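Local coordinates for Alr4995 protein (Nostoc sp., PDB 6LRF) that acts as a bifunctional enzyme, an arginine dihydrolase that probably turns arginine into ornithine and an ornithine cyclodeaminase that probably turns ornithine into proline, at residues Asp122-Arg127 with Phe173-Asn178; Leu181-Gly186 with Leu195-Val200; Gly488-Val493 with Tyr516-Leu521. One frame throughout, in Å; residues are numbered along the deposited sequence.

Contacts 1 and 2 adjoin within the N-terminal dimethylarginine-dimethylaminohydrolase-like region, their centres 11 Å apart. Strands 173-175 and 181-183 follow each other in the chain and lie side by side in one small sheet, where Cys-174 O and Leu-182 N are 3.0 Å apart in a probable hydrogen bond. Phe-173 of contact 1 also packs on contact 2: its CE2 lies 3.8 Å from Ile-196 CD1. Contact 3 is in the Rossmann-type region near the C-terminus, and its nearest atoms are about 22 Å from contact 2 and about 33 Å from contact 1. The enzyme is unliganded here, and all three contacts are framework packing within its two probable catalytic regions.

Contact 1. Residues Asp122-Arg127 with Phe173-Asn178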
ATOM      1  N   ASP B 122      -9.015  -0.612  46.095  1.00 24.75           N
ATOM      2  CA  ASP B 122      -7.873  -1.123  45.322  1.00 24.27           C
ATOM      3  C   ASP B 122      -7.269  -2.384  45.922  1.00 27.21           C
ATOM      4  O   ASP B 122      -6.259  -2.887  45.422  1.00 30.69           O
ATOM      5  CB  ASP B 122      -6.761  -0.073  45.197  1.00 27.99           C
ATOM      6  CG  ASP B 122      -6.614   0.479  43.765  1.00 31.55           C
ATOM      7  OD1 ASP B 122      -7.278  -0.048  42.844  1.00 32.67           O
ATOM      8  OD2 ASP B 122      -5.817   1.424  43.560  1.00 28.94           O
ATOM      9  N   ALA B 123      -7.855  -2.888  47.000  1.00 22.55           N
ATOM     10  CA  ALA B 123      -7.343  -4.101  47.619  1.00 20.38           C
ATOM     11  C   ALA B 123      -8.485  -4.904  48.211  1.00 32.19           C
ATOM     12  O   ALA B 123      -9.152  -4.453  49.153  1.00 26.52           O
ATOM     13  CB  ALA B 123      -6.321  -3.775  48.669  1.00 24.81           C
ATOM     14  N   LEU B 124      -8.720  -6.091  47.656  1.00 24.98           N
ATOM     15  CA  LEU B 124      -9.852  -6.906  48.080  1.00 25.69           C
ATOM     16  C   LEU B 124      -9.426  -8.227  48.684  1.00 24.98           C
ATOM     17  O   LEU B 124      -8.605  -8.955  48.124  1.00 23.01           O
ATOM     18  CB  LEU B 124     -10.783  -7.156  46.909  1.00 27.27           C
ATOM     19  CG  LEU B 124     -11.473  -5.864  46.494  1.00 28.58           C
ATOM     20  CD1 LEU B 124     -12.252  -6.072  45.231  1.00 30.72           C
ATOM     21  CD2 LEU B 124     -12.400  -5.436  47.613  1.00 31.47           C
ATOM     22  N   LEU B 125     -10.004  -8.537  49.833  1.00 22.39           N
ATOM     23  CA  LEU B 125      -9.693  -9.775  50.533  1.00 24.36           C
ATOM     24  C   LEU B 125     -10.344 -10.985  49.873  1.00 23.90           C
ATOM     25  O   LEU B 125     -11.481 -10.932  49.420  1.00 25.19           O
ATOM     26  CB  LEU B 125     -10.145  -9.687  51.990  1.00 22.02           C
ATOM     27  CG  LEU B 125      -9.308  -8.761  52.871  1.00 31.01           C
ATOM     28  CD1 LEU B 125     -10.078  -8.392  54.150  1.00 30.84           C
ATOM     29  CD2 LEU B 125      -7.969  -9.410  53.214  1.00 22.45           C
ATOM     30  N   ASP B 126      -9.596 -12.071  49.804  1.00 26.28           N
ATOM     31  CA  ASP B 126     -10.175 -13.369  49.490  1.00 31.02           C
ATOM     32  C   ASP B 126     -11.216 -13.656  50.583  1.00 32.34           C
ATOM     33  O   ASP B 126     -10.926 -13.462  51.767  1.00 27.26           O
ATOM     34  CB  ASP B 126      -9.071 -14.428  49.437  1.00 31.17           C
ATOM     35  CG  ASP B 126      -9.606 -15.843  49.438  1.00 34.37           C
ATOM     36  OD1 ASP B 126     -10.069 -16.295  48.370  1.00 33.20           O
ATOM     37  OD2 ASP B 126      -9.536 -16.500  50.504  1.00 34.65           O
ATOM     38  N   ARG B 127     -12.425 -14.067  50.207  1.00 28.09           N
ATOM     39  CA  ARG B 127     -13.519 -14.125  51.188  1.00 34.04           C
ATOM     40  C   ARG B 127     -13.330 -15.222  52.239  1.00 38.92           C
ATOM     41  O   ARG B 127     -13.889 -15.149  53.341  1.00 36.43           O
ATOM     42  CB  ARG B 127     -14.869 -14.297  50.496  1.00 30.85           C
ATOM     43  CG  ARG B 127     -15.312 -13.085  49.683  1.00 31.77           C
ATOM     44  CD  ARG B 127     -14.922 -11.752  50.317  1.00 33.02           C
ATOM     45  NE  ARG B 127     -15.342 -11.637  51.714  1.00 31.81           N
ATOM     46  CZ  ARG B 127     -15.008 -10.632  52.523  1.00 36.95           C
ATOM     47  NH1 ARG B 127     -14.260  -9.629  52.083  1.00 29.57           N
ATOM     48  NH2 ARG B 127     -15.425 -10.624  53.781  1.00 35.40           N
ATOM     49  N   PHE B 173     -13.275  -6.510  39.737  1.00 26.95           N
ATOM     50  CA  PHE B 173     -12.767  -7.654  40.480  1.00 27.44           C
ATOM     51  C   PHE B 173     -13.532  -7.789  41.792  1.00 30.22           C
ATOM     52  O   PHE B 173     -13.684  -6.800  42.517  1.00 26.30           O
ATOM     53  CB  PHE B 173     -11.274  -7.463  40.726  1.00 22.82           C
ATOM     54  CG  PHE B 173     -10.573  -8.675  41.246  1.00 26.59           C
ATOM     55  CD1 PHE B 173     -10.460  -8.899  42.621  1.00 24.46           C
ATOM     56  CD2 PHE B 173      -9.984  -9.571  40.366  1.00 23.64           C
ATOM     57  CE1 PHE B 173      -9.795 -10.017  43.112  1.00 24.17           C
ATOM     58  CE2 PHE B 173      -9.310 -10.696  40.843  1.00 29.60           C
ATOM     59  CZ  PHE B 173      -9.216 -10.920  42.222  1.00 26.96           C
ATOM     60  N   CYS B 174     -14.014  -8.989  42.105  1.00 25.99           N
ATOM     61  CA  CYS B 174     -14.905  -9.140  43.254  1.00 25.63           C
ATOM     62  C   CYS B 174     -14.920 -10.555  43.845  1.00 30.43           C
ATOM     63  O   CYS B 174     -15.705 -11.418  43.415  1.00 30.27           O
ATOM     64  CB  CYS B 174     -16.332  -8.729  42.870  1.00 28.64           C
ATOM     65  SG  CYS B 174     -17.487  -8.629  44.316  1.00 33.91           S
ATOM     66  N   PRO B 175     -14.053 -10.796  44.847  1.00 22.58           N
ATOM     67  CA  PRO B 175     -14.074 -12.053  45.597  1.00 28.59           C
ATOM     68  C   PRO B 175     -15.440 -12.260  46.282  1.00 31.43           C
ATOM     69  O   PRO B 175     -15.991 -11.323  46.855  1.00 28.19           O
ATOM     70  CB  PRO B 175     -12.947 -11.873  46.624  1.00 25.88           C
ATOM     71  CG  PRO B 175     -12.053 -10.801  46.027  1.00 26.40           C
ATOM     72  CD  PRO B 175     -12.996  -9.881  45.318  1.00 26.09           C
ATOM     73  N   LEU B 176     -15.982 -13.468  46.185  1.00 29.89           N
ATOM     74  CA  LEU B 176     -17.311 -13.776  46.726  1.00 35.64           C
ATOM     75  C   LEU B 176     -17.229 -14.944  47.689  1.00 36.36           C
ATOM     76  O   LEU B 176     -16.213 -15.647  47.742  1.00 32.91           O
ATOM     77  CB  LEU B 176     -18.303 -14.111  45.610  1.00 34.99           C
ATOM     78  CG  LEU B 176     -18.557 -13.030  44.566  1.00 34.55           C
ATOM     79  CD1 LEU B 176     -19.243 -13.638  43.352  1.00 37.07           C
ATOM     80  CD2 LEU B 176     -19.384 -11.910  45.154  1.00 31.48           C
ATOM     81  N   ALA B 177     -18.301 -15.165  48.441  1.00 42.21           N
ATOM     82  CA  ALA B 177     -18.334 -16.287  49.371  1.00 44.42           C
ATOM     83  C   ALA B 177     -18.139 -17.601  48.622  1.00 40.71           C
ATOM     84  O   ALA B 177     -18.394 -17.671  47.415  1.00 38.50           O
ATOM     85  CB  ALA B 177     -19.646 -16.301  50.148  1.00 49.70           C
ATOM     86  N   ASN B 178     -17.669 -18.624  49.337  1.00 43.89           N
ATOM     87  CA  ASN B 178     -17.573 -19.981  48.795  1.00 41.83           C
ATOM     88  C   ASN B 178     -16.573 -20.064  47.634  1.00 45.53           C
ATOM     89  O   ASN B 178     -16.772 -20.811  46.676  1.00 48.78           O
ATOM     90  CB  ASN B 178     -18.964 -20.454  48.352  1.00 48.77           C
ATOM     91  CG  ASN B 178     -19.046 -21.946  48.168  1.00 59.51           C
ATOM     92  OD1 ASN B 178     -18.336 -22.706  48.831  1.00 65.17           O
ATOM     93  ND2 ASN B 178     -19.925 -22.383  47.266  1.00 60.48           N
TER
HETATM   94  O   HOH W   1     -13.294 -15.312  47.765  1.00 28.97           O
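Pro-175 is the centre of this contact, its ring resting on Leu-124 and on the backbone just beyond it. Leu-124 CB lies 3.9 Å from Pro-175 CD, the two side chains crossing at about a right angle. Leu-124 CD1 reaches further, to within 3.2 Å of Phe-173 O, and meets the edge of the Phe-173 ring near its plane. Farther round the ring, Pro-175 CB lies 3.3 Å from Leu-125 O. Arg-127 CG, set beside the backbone N and anti to the carbonyl carbon (chi1 -68°), lies 3.3 Å from Leu-176 C; the bend at chi2 (-36°) then brings CD beside Pro-175 O, while the guanidinium goes on to a salt bridge with Glu-271. A water joins the segments, accepting from Arg-127 N at 2.9 Å and donating to Leu-176 O at 2.9 Å; its bond to Asp-126 OD1 is weak, and that carboxylate has a salt bridge to Arg-130. Behind this first shell, Trp-133 touches Pro-175 and meets Phe-173 edge-to-face. Strands 123-125 and 173-175 belong to separate sheets; their short axes approach to 7.2 Å, and no hydrogen bond passes directly between them. This meeting of sheets is consistent with the pentein-type propeller of the superfamily. Proline has no N-H to give, and the join here rests on C-H packing against carbonyls and hydrocarbon, with one water supplying the polar link.

Contact 2. Residues Leu181-Gly186 with Leu195-Val200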
ATOM      1  N   LEU B 181     -15.186 -15.997  42.255  1.00 36.88           N
ATOM      2  CA  LEU B 181     -14.578 -14.745  41.843  1.00 32.86           C
ATOM      3  C   LEU B 181     -15.320 -14.165  40.667  1.00 35.85           C
ATOM      4  O   LEU B 181     -15.372 -14.768  39.599  1.00 31.79           O
ATOM      5  CB  LEU B 181     -13.105 -14.929  41.473  1.00 28.76           C
ATOM      6  CG  LEU B 181     -12.530 -13.658  40.832  1.00 31.21           C
ATOM      7  CD1 LEU B 181     -12.463 -12.511  41.845  1.00 27.70           C
ATOM      8  CD2 LEU B 181     -11.162 -13.900  40.214  1.00 29.90           C
ATOM      9  N   LEU B 182     -15.885 -12.984  40.871  1.00 31.75           N
ATOM     10  CA  LEU B 182     -16.557 -12.244  39.822  1.00 29.05           C
ATOM     11  C   LEU B 182     -15.600 -11.186  39.299  1.00 33.54           C
ATOM     12  O   LEU B 182     -15.205 -10.286  40.045  1.00 30.20           O
ATOM     13  CB  LEU B 182     -17.835 -11.605  40.366  1.00 30.90           C
ATOM     14  CG  LEU B 182     -18.673 -10.753  39.416  1.00 37.60           C
ATOM     15  CD1 LEU B 182     -19.499 -11.658  38.529  1.00 40.45           C
ATOM     16  CD2 LEU B 182     -19.561  -9.789  40.203  1.00 36.76           C
ATOM     17  N   TYR B 183     -15.191 -11.299  38.039  1.00 30.79           N
ATOM     18  CA  TYR B 183     -14.179 -10.391  37.525  1.00 30.28           C
ATOM     19  C   TYR B 183     -14.268 -10.229  36.019  1.00 35.85           C
ATOM     20  O   TYR B 183     -14.893 -11.030  35.325  1.00 36.29           O
ATOM     21  CB  TYR B 183     -12.770 -10.865  37.936  1.00 30.37           C
ATOM     22  CG  TYR B 183     -12.170 -11.988  37.116  1.00 30.22           C
ATOM     23  CD1 TYR B 183     -10.971 -11.811  36.423  1.00 35.09           C
ATOM     24  CD2 TYR B 183     -12.789 -13.225  37.036  1.00 34.88           C
ATOM     25  CE1 TYR B 183     -10.405 -12.845  35.673  1.00 33.89           C
ATOM     26  CE2 TYR B 183     -12.235 -14.261  36.298  1.00 36.37           C
ATOM     27  CZ  TYR B 183     -11.050 -14.067  35.615  1.00 39.17           C
ATOM     28  OH  TYR B 183     -10.520 -15.106  34.883  1.00 41.35           O
ATOM     29  N   TYR B 184     -13.641  -9.167  35.532  1.00 33.81           N
ATOM     30  CA  TYR B 184     -13.613  -8.851  34.114  1.00 34.87           C
ATOM     31  C   TYR B 184     -12.185  -8.923  33.567  1.00 33.00           C
ATOM     32  O   TYR B 184     -11.432  -7.953  33.680  1.00 35.59           O
ATOM     33  CB  TYR B 184     -14.197  -7.462  33.881  1.00 32.54           C
ATOM     34  CG  TYR B 184     -14.069  -6.986  32.456  1.00 35.23           C
ATOM     35  CD1 TYR B 184     -14.663  -7.692  31.416  1.00 39.94           C
ATOM     36  CD2 TYR B 184     -13.364  -5.831  32.149  1.00 37.62           C
ATOM     37  CE1 TYR B 184     -14.555  -7.259  30.106  1.00 43.02           C
ATOM     38  CE2 TYR B 184     -13.251  -5.390  30.844  1.00 36.79           C
ATOM     39  CZ  TYR B 184     -13.850  -6.109  29.828  1.00 43.07           C
ATOM     40  OH  TYR B 184     -13.743  -5.683  28.525  1.00 50.14           O
ATOM     41  N   PRO B 185     -11.818 -10.067  32.957  1.00 33.78           N
ATOM     42  CA  PRO B 185     -10.438 -10.357  32.537  1.00 34.51           C
ATOM     43  C   PRO B 185      -9.793  -9.277  31.665  1.00 29.90           C
ATOM     44  O   PRO B 185      -8.571  -9.135  31.688  1.00 33.08           O
ATOM     45  CB  PRO B 185     -10.582 -11.667  31.744  1.00 35.11           C
ATOM     46  CG  PRO B 185     -11.802 -12.319  32.324  1.00 36.48           C
ATOM     47  CD  PRO B 185     -12.739 -11.168  32.609  1.00 36.16           C
ATOM     48  N   GLY B 186     -10.594  -8.516  30.933  1.00 31.30           N
ATOM     49  CA  GLY B 186     -10.053  -7.480  30.068  1.00 33.06           C
ATOM     50  C   GLY B 186      -9.479  -6.293  30.819  1.00 33.46           C
ATOM     51  O   GLY B 186      -8.831  -5.421  30.234  1.00 33.57           O
ATOM     52  N   LEU B 195      -2.040 -15.008  36.976  1.00 30.45           N
ATOM     53  CA  LEU B 195      -2.036 -15.184  38.433  1.00 28.28           C
ATOM     54  C   LEU B 195      -3.411 -15.582  38.945  1.00 24.63           C
ATOM     55  O   LEU B 195      -3.528 -16.453  39.806  1.00 29.91           O
ATOM     56  CB  LEU B 195      -1.576 -13.910  39.138  1.00 26.40           C
ATOM     57  CG  LEU B 195      -1.529 -13.935  40.679  1.00 28.57           C
ATOM     58  CD1 LEU B 195      -0.640 -15.072  41.207  1.00 25.30           C
ATOM     59  CD2 LEU B 195      -1.037 -12.585  41.205  1.00 25.09           C
ATOM     60  N   ILE B 196      -4.443 -14.924  38.420  1.00 27.07           N
ATOM     61  CA  ILE B 196      -5.825 -15.197  38.791  1.00 29.28           C
ATOM     62  C   ILE B 196      -6.178 -16.640  38.475  1.00 32.48           C
ATOM     63  O   ILE B 196      -6.838 -17.344  39.258  1.00 29.83           O
ATOM     64  CB  ILE B 196      -6.794 -14.257  38.048  1.00 30.56           C
ATOM     65  CG1 ILE B 196      -6.647 -12.824  38.571  1.00 27.78           C
ATOM     66  CG2 ILE B 196      -8.218 -14.730  38.199  1.00 29.81           C
ATOM     67  CD1 ILE B 196      -7.410 -11.791  37.754  1.00 25.05           C
ATOM     68  N   GLU B 197      -5.712 -17.085  37.317  1.00 33.28           N
ATOM     69  CA  GLU B 197      -6.072 -18.408  36.842  1.00 38.31           C
ATOM     70  C   GLU B 197      -5.309 -19.489  37.620  1.00 35.68           C
ATOM     71  O   GLU B 197      -5.812 -20.597  37.767  1.00 41.25           O
ATOM     72  CB  GLU B 197      -5.851 -18.494  35.322  1.00 34.62           C
ATOM     73  CG  GLU B 197      -6.903 -17.684  34.533  1.00 30.93           C
ATOM     74  CD  GLU B 197      -6.461 -17.293  33.119  1.00 39.56           C
ATOM     75  OE1 GLU B 197      -5.464 -17.849  32.626  1.00 47.59           O
ATOM     76  OE2 GLU B 197      -7.109 -16.428  32.488  1.00 38.80           O
HETATM   77  N   MSE B 198      -4.138 -19.164  38.169  1.00 32.24           N
HETATM   78  CA  MSE B 198      -3.430 -20.121  39.038  1.00 32.22           C
HETATM   79  C   MSE B 198      -4.048 -20.238  40.442  1.00 34.39           C
HETATM   80  O   MSE B 198      -3.961 -21.290  41.079  1.00 34.11           O
HETATM   81  CB  MSE B 198      -1.952 -19.751  39.174  1.00 25.95           C
HETATM   82  CG  MSE B 198      -1.092 -20.151  37.978  1.00 43.98           C
HETATM   83 SE   MSE B 198       0.798 -19.703  38.223  0.47 58.99          SE
HETATM   84  CE  MSE B 198       0.659 -17.770  38.353  1.00 32.88           C
ATOM     85  N   ARG B 199      -4.673 -19.169  40.925  1.00 32.53           N
ATOM     86  CA  ARG B 199      -5.162 -19.128  42.307  1.00 30.80           C
ATOM     87  C   ARG B 199      -6.646 -19.483  42.419  1.00 36.67           C
ATOM     88  O   ARG B 199      -7.133 -19.859  43.490  1.00 31.92           O
ATOM     89  CB  ARG B 199      -4.926 -17.742  42.904  1.00 25.23           C
ATOM     90  CG  ARG B 199      -3.456 -17.388  43.068  1.00 29.77           C
ATOM     91  CD  ARG B 199      -2.898 -18.067  44.278  1.00 28.37           C
ATOM     92  NE  ARG B 199      -1.512 -17.702  44.547  1.00 33.63           N
ATOM     93  CZ  ARG B 199      -1.035 -17.504  45.771  1.00 35.98           C
ATOM     94  NH1 ARG B 199      -1.848 -17.618  46.823  1.00 29.21           N
ATOM     95  NH2 ARG B 199       0.239 -17.186  45.948  1.00 38.17           N
ATOM     96  N   VAL B 200      -7.367 -19.334  41.314  1.00 31.68           N
ATOM     97  CA  VAL B 200      -8.794 -19.625  41.301  1.00 35.03           C
ATOM     98  C   VAL B 200      -9.106 -20.642  40.209  1.00 35.42           C
ATOM     99  O   VAL B 200      -8.802 -20.400  39.039  1.00 32.49           O
ATOM    100  CB  VAL B 200      -9.630 -18.349  41.063  1.00 35.51           C
ATOM    101  CG1 VAL B 200     -11.112 -18.654  41.159  1.00 35.23           C
ATOM    102  CG2 VAL B 200      -9.241 -17.270  42.059  1.00 30.89           C
TER
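Tyr-183 slides its ring past Ile-196, the two side chains running in opposite directions. Its CG sits between the backbone N and carbonyl carbon (chi1 80°), a setting that carries the ring from the strand toward the helix. From CB outward, the first atom to meet the helix is CD1, 3.8 Å from Ile-196 CD1. CE1 touches two branches, lying 3.8 Å from Ile-196 CG2 and as near to its CD1. CZ and OH follow along the same methyl, with CZ 3.9 Å from Ile-196 CG2. This CG2 is over the ring face, 4.2 Å from the centroid and 28° off the normal, a CH-pi contact. Leu-181 CD2 lies over the rim of that same face and itself packs 3.7 Å from Ile-196 CG2; Pro-185 CD lies over the rim of the opposite face. Beyond the ring, Tyr-183 OH comes no nearer than 4.4 Å to Glu-197 OE2, and Glu-197 also touches Arg-205. At the helix end Val-200 CG1 packs 4.2 Å from Leu-181 CB. An alanine at Tyr-183 would leave Ile-196 CG2 without its aromatic face and is likely to open a gap between Leu-181, Pro-185 and the helix. Phe-173 of the neighbouring strand and Leu-159 also touch Ile-196, extending the apolar layer. Strand 181-183, helix 190-199 and strand 205-207 form a beta-alpha-beta unit, and the contact is its packing of helix on sheet, the strand and helix running nearly antiparallel at 163°.

Contact 3. Residues Gly488-Val493 with Tyr516-Leu521; sequences GGKVVV and YVQALL
Val-493 lies in the tight part of the contact, held to strand 519-523 by both backbone groups. Its N donates to Ala-519 O at 3.0 Å, almost straight at 173°, and its O takes the N-H of Leu-521 at 2.8 Å. Around these bonds the side chains close in. Val-493 CG2 meets Val-517 CG1 at 3.8 Å, and Val-493 CG1 packs on Leu-520 CD1. Val-492 takes the other face of the sheet, its CG1 3.9 Å from Leu-521 CD1, and it also touches Leu-624 of helix 613-624. Toward the partly exposed end the strand pairing gives way to a side chain. Gln-518 N still donates to Val-491 O, at 2.9 Å, but the Val-491 N-H is taken by Gln-518 OE1, in the carbonyl plane on a lone pair, at 2.8 Å and 152°. A bend at chi2 (63°) folds the glutamine amide back to that position, and its NE2 is bonded to Gly-515 O, which fixes the amide's rotation. Lys-490 merely brushes past here, CG 3.8 Å from Gln-518 CB, before its extended chain reaches the carbonyls of His-623 and Glu-625. Strands 491-495 and 519-523 are adjacent parallel strands linked through helix 505-513, a beta-alpha-beta crossover inside a six-stranded parallel sheet in the order 3-2-1-4-5-6, the classical Rossmann fold.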
ATOM      1  N   GLY B 488     -19.724 -34.500   4.469  1.00 40.62           N
ATOM      2  CA  GLY B 488     -18.541 -35.254   4.868  1.00 42.32           C
ATOM      3  C   GLY B 488     -17.239 -35.021   4.087  1.00 45.39           C
ATOM      4  O   GLY B 488     -16.303 -35.815   4.204  1.00 46.23           O
ATOM      5  N   GLY B 489     -17.171 -33.946   3.303  1.00 38.15           N
ATOM      6  CA  GLY B 489     -16.001 -33.634   2.488  1.00 39.65           C
ATOM      7  C   GLY B 489     -14.756 -33.232   3.266  1.00 32.65           C
ATOM      8  O   GLY B 489     -14.729 -33.297   4.483  1.00 38.18           O
ATOM      9  N   LYS B 490     -13.705 -32.829   2.567  1.00 29.28           N
ATOM     10  CA  LYS B 490     -12.455 -32.526   3.245  1.00 27.24           C
ATOM     11  C   LYS B 490     -12.073 -31.056   3.069  1.00 26.62           C
ATOM     12  O   LYS B 490     -12.019 -30.535   1.956  1.00 25.34           O
ATOM     13  CB  LYS B 490     -11.339 -33.437   2.736  1.00 29.84           C
ATOM     14  CG  LYS B 490     -10.022 -33.304   3.479  1.00 26.42           C
ATOM     15  CD  LYS B 490      -8.920 -34.135   2.799  1.00 28.64           C
ATOM     16  CE  LYS B 490      -7.734 -34.377   3.730  1.00 27.17           C
ATOM     17  NZ  LYS B 490      -6.749 -35.358   3.171  1.00 25.27           N
ATOM     18  N   VAL B 491     -11.830 -30.379   4.181  1.00 24.88           N
ATOM     19  CA  VAL B 491     -11.424 -28.981   4.131  1.00 26.53           C
ATOM     20  C   VAL B 491     -10.020 -28.872   4.722  1.00 27.16           C
ATOM     21  O   VAL B 491      -9.747 -29.414   5.792  1.00 24.27           O
ATOM     22  CB  VAL B 491     -12.414 -28.070   4.890  1.00 26.47           C
ATOM     23  CG1 VAL B 491     -11.881 -26.645   4.990  1.00 27.58           C
ATOM     24  CG2 VAL B 491     -13.801 -28.095   4.213  1.00 25.71           C
ATOM     25  N   VAL B 492      -9.121 -28.209   4.002  1.00 22.90           N
ATOM     26  CA  VAL B 492      -7.745 -28.080   4.457  1.00 23.85           C
ATOM     27  C   VAL B 492      -7.487 -26.604   4.718  1.00 23.27           C
ATOM     28  O   VAL B 492      -7.913 -25.745   3.946  1.00 22.69           O
ATOM     29  CB  VAL B 492      -6.739 -28.636   3.428  1.00 26.03           C
ATOM     30  CG1 VAL B 492      -5.305 -28.388   3.882  1.00 18.48           C
ATOM     31  CG2 VAL B 492      -6.966 -30.125   3.227  1.00 25.60           C
ATOM     32  N   VAL B 493      -6.818 -26.311   5.823  1.00 19.96           N
ATOM     33  CA  VAL B 493      -6.480 -24.939   6.153  1.00 20.09           C
ATOM     34  C   VAL B 493      -4.969 -24.768   6.160  1.00 19.31           C
ATOM     35  O   VAL B 493      -4.239 -25.618   6.674  1.00 20.88           O
ATOM     36  CB  VAL B 493      -7.081 -24.539   7.523  1.00 23.04           C
ATOM     37  CG1 VAL B 493      -6.584 -23.190   7.948  1.00 22.93           C
ATOM     38  CG2 VAL B 493      -8.609 -24.527   7.438  1.00 23.44           C
ATOM     39  N   TYR B 516     -14.971 -28.345  10.881  1.00 29.02           N
ATOM     40  CA  TYR B 516     -14.806 -27.741   9.566  1.00 29.39           C
ATOM     41  C   TYR B 516     -13.392 -27.912   9.003  1.00 29.68           C
ATOM     42  O   TYR B 516     -13.139 -27.550   7.870  1.00 34.39           O
ATOM     43  CB  TYR B 516     -15.136 -26.250   9.609  1.00 28.52           C
ATOM     44  CG  TYR B 516     -16.555 -25.937  10.010  1.00 33.62           C
ATOM     45  CD1 TYR B 516     -16.889 -25.717  11.347  1.00 37.09           C
ATOM     46  CD2 TYR B 516     -17.561 -25.861   9.062  1.00 32.81           C
ATOM     47  CE1 TYR B 516     -18.188 -25.423  11.724  1.00 37.30           C
ATOM     48  CE2 TYR B 516     -18.862 -25.571   9.430  1.00 40.34           C
ATOM     49  CZ  TYR B 516     -19.168 -25.351  10.762  1.00 40.21           C
ATOM     50  OH  TYR B 516     -20.461 -25.059  11.125  1.00 47.79           O
ATOM     51  N   VAL B 517     -12.468 -28.435   9.798  1.00 29.91           N
ATOM     52  CA  VAL B 517     -11.074 -28.494   9.390  1.00 26.92           C
ATOM     53  C   VAL B 517     -10.539 -29.916   9.518  1.00 25.19           C
ATOM     54  O   VAL B 517     -10.443 -30.451  10.619  1.00 26.31           O
ATOM     55  CB  VAL B 517     -10.213 -27.521  10.231  1.00 22.85           C
ATOM     56  CG1 VAL B 517      -8.770 -27.508   9.738  1.00 22.56           C
ATOM     57  CG2 VAL B 517     -10.787 -26.130  10.154  1.00 25.14           C
ATOM     58  N   GLN B 518     -10.181 -30.523   8.390  1.00 21.48           N
ATOM     59  CA  GLN B 518      -9.710 -31.911   8.394  1.00 23.10           C
ATOM     60  C   GLN B 518      -8.192 -32.019   8.381  1.00 23.86           C
ATOM     61  O   GLN B 518      -7.635 -33.082   8.632  1.00 24.84           O
ATOM     62  CB  GLN B 518     -10.286 -32.678   7.194  1.00 28.79           C
ATOM     63  CG  GLN B 518     -11.725 -33.151   7.411  1.00 26.13           C
ATOM     64  CD  GLN B 518     -12.697 -32.002   7.591  1.00 22.76           C
ATOM     65  OE1 GLN B 518     -12.848 -31.156   6.705  1.00 24.55           O
ATOM     66  NE2 GLN B 518     -13.366 -31.964   8.742  1.00 26.20           N
ATOM     67  N   ALA B 519      -7.520 -30.918   8.080  1.00 24.17           N
ATOM     68  CA  ALA B 519      -6.065 -30.895   8.131  1.00 23.55           C
ATOM     69  C   ALA B 519      -5.578 -29.463   8.231  1.00 22.36           C
ATOM     70  O   ALA B 519      -6.212 -28.549   7.727  1.00 20.37           O
ATOM     71  CB  ALA B 519      -5.461 -31.583   6.908  1.00 24.05           C
ATOM     72  N   LEU B 520      -4.435 -29.290   8.879  1.00 23.09           N
ATOM     73  CA  LEU B 520      -3.834 -27.985   9.074  1.00 20.94           C
ATOM     74  C   LEU B 520      -2.379 -27.987   8.592  1.00 20.85           C
ATOM     75  O   LEU B 520      -1.560 -28.796   9.029  1.00 18.24           O
ATOM     76  CB  LEU B 520      -3.903 -27.595  10.543  1.00 18.75           C
ATOM     77  CG  LEU B 520      -3.271 -26.260  10.892  1.00 22.98           C
ATOM     78  CD1 LEU B 520      -4.024 -25.180  10.183  1.00 21.99           C
ATOM     79  CD2 LEU B 520      -3.338 -26.055  12.407  1.00 24.71           C
ATOM     80  N   LEU B 521      -2.061 -27.068   7.692  1.00 17.28           N
ATOM     81  CA  LEU B 521      -0.705 -26.966   7.150  1.00 21.49           C
ATOM     82  C   LEU B 521      -0.136 -25.595   7.473  1.00 20.70           C
ATOM     83  O   LEU B 521      -0.794 -24.579   7.239  1.00 22.63           O
ATOM     84  CB  LEU B 521      -0.707 -27.194   5.635  1.00 20.76           C
ATOM     85  CG  LEU B 521      -1.401 -28.471   5.167  1.00 21.38           C
ATOM     86  CD1 LEU B 521      -1.395 -28.567   3.631  1.00 22.17           C
ATOM     87  CD2 LEU B 521      -0.715 -29.680   5.785  1.00 22.72           C
TER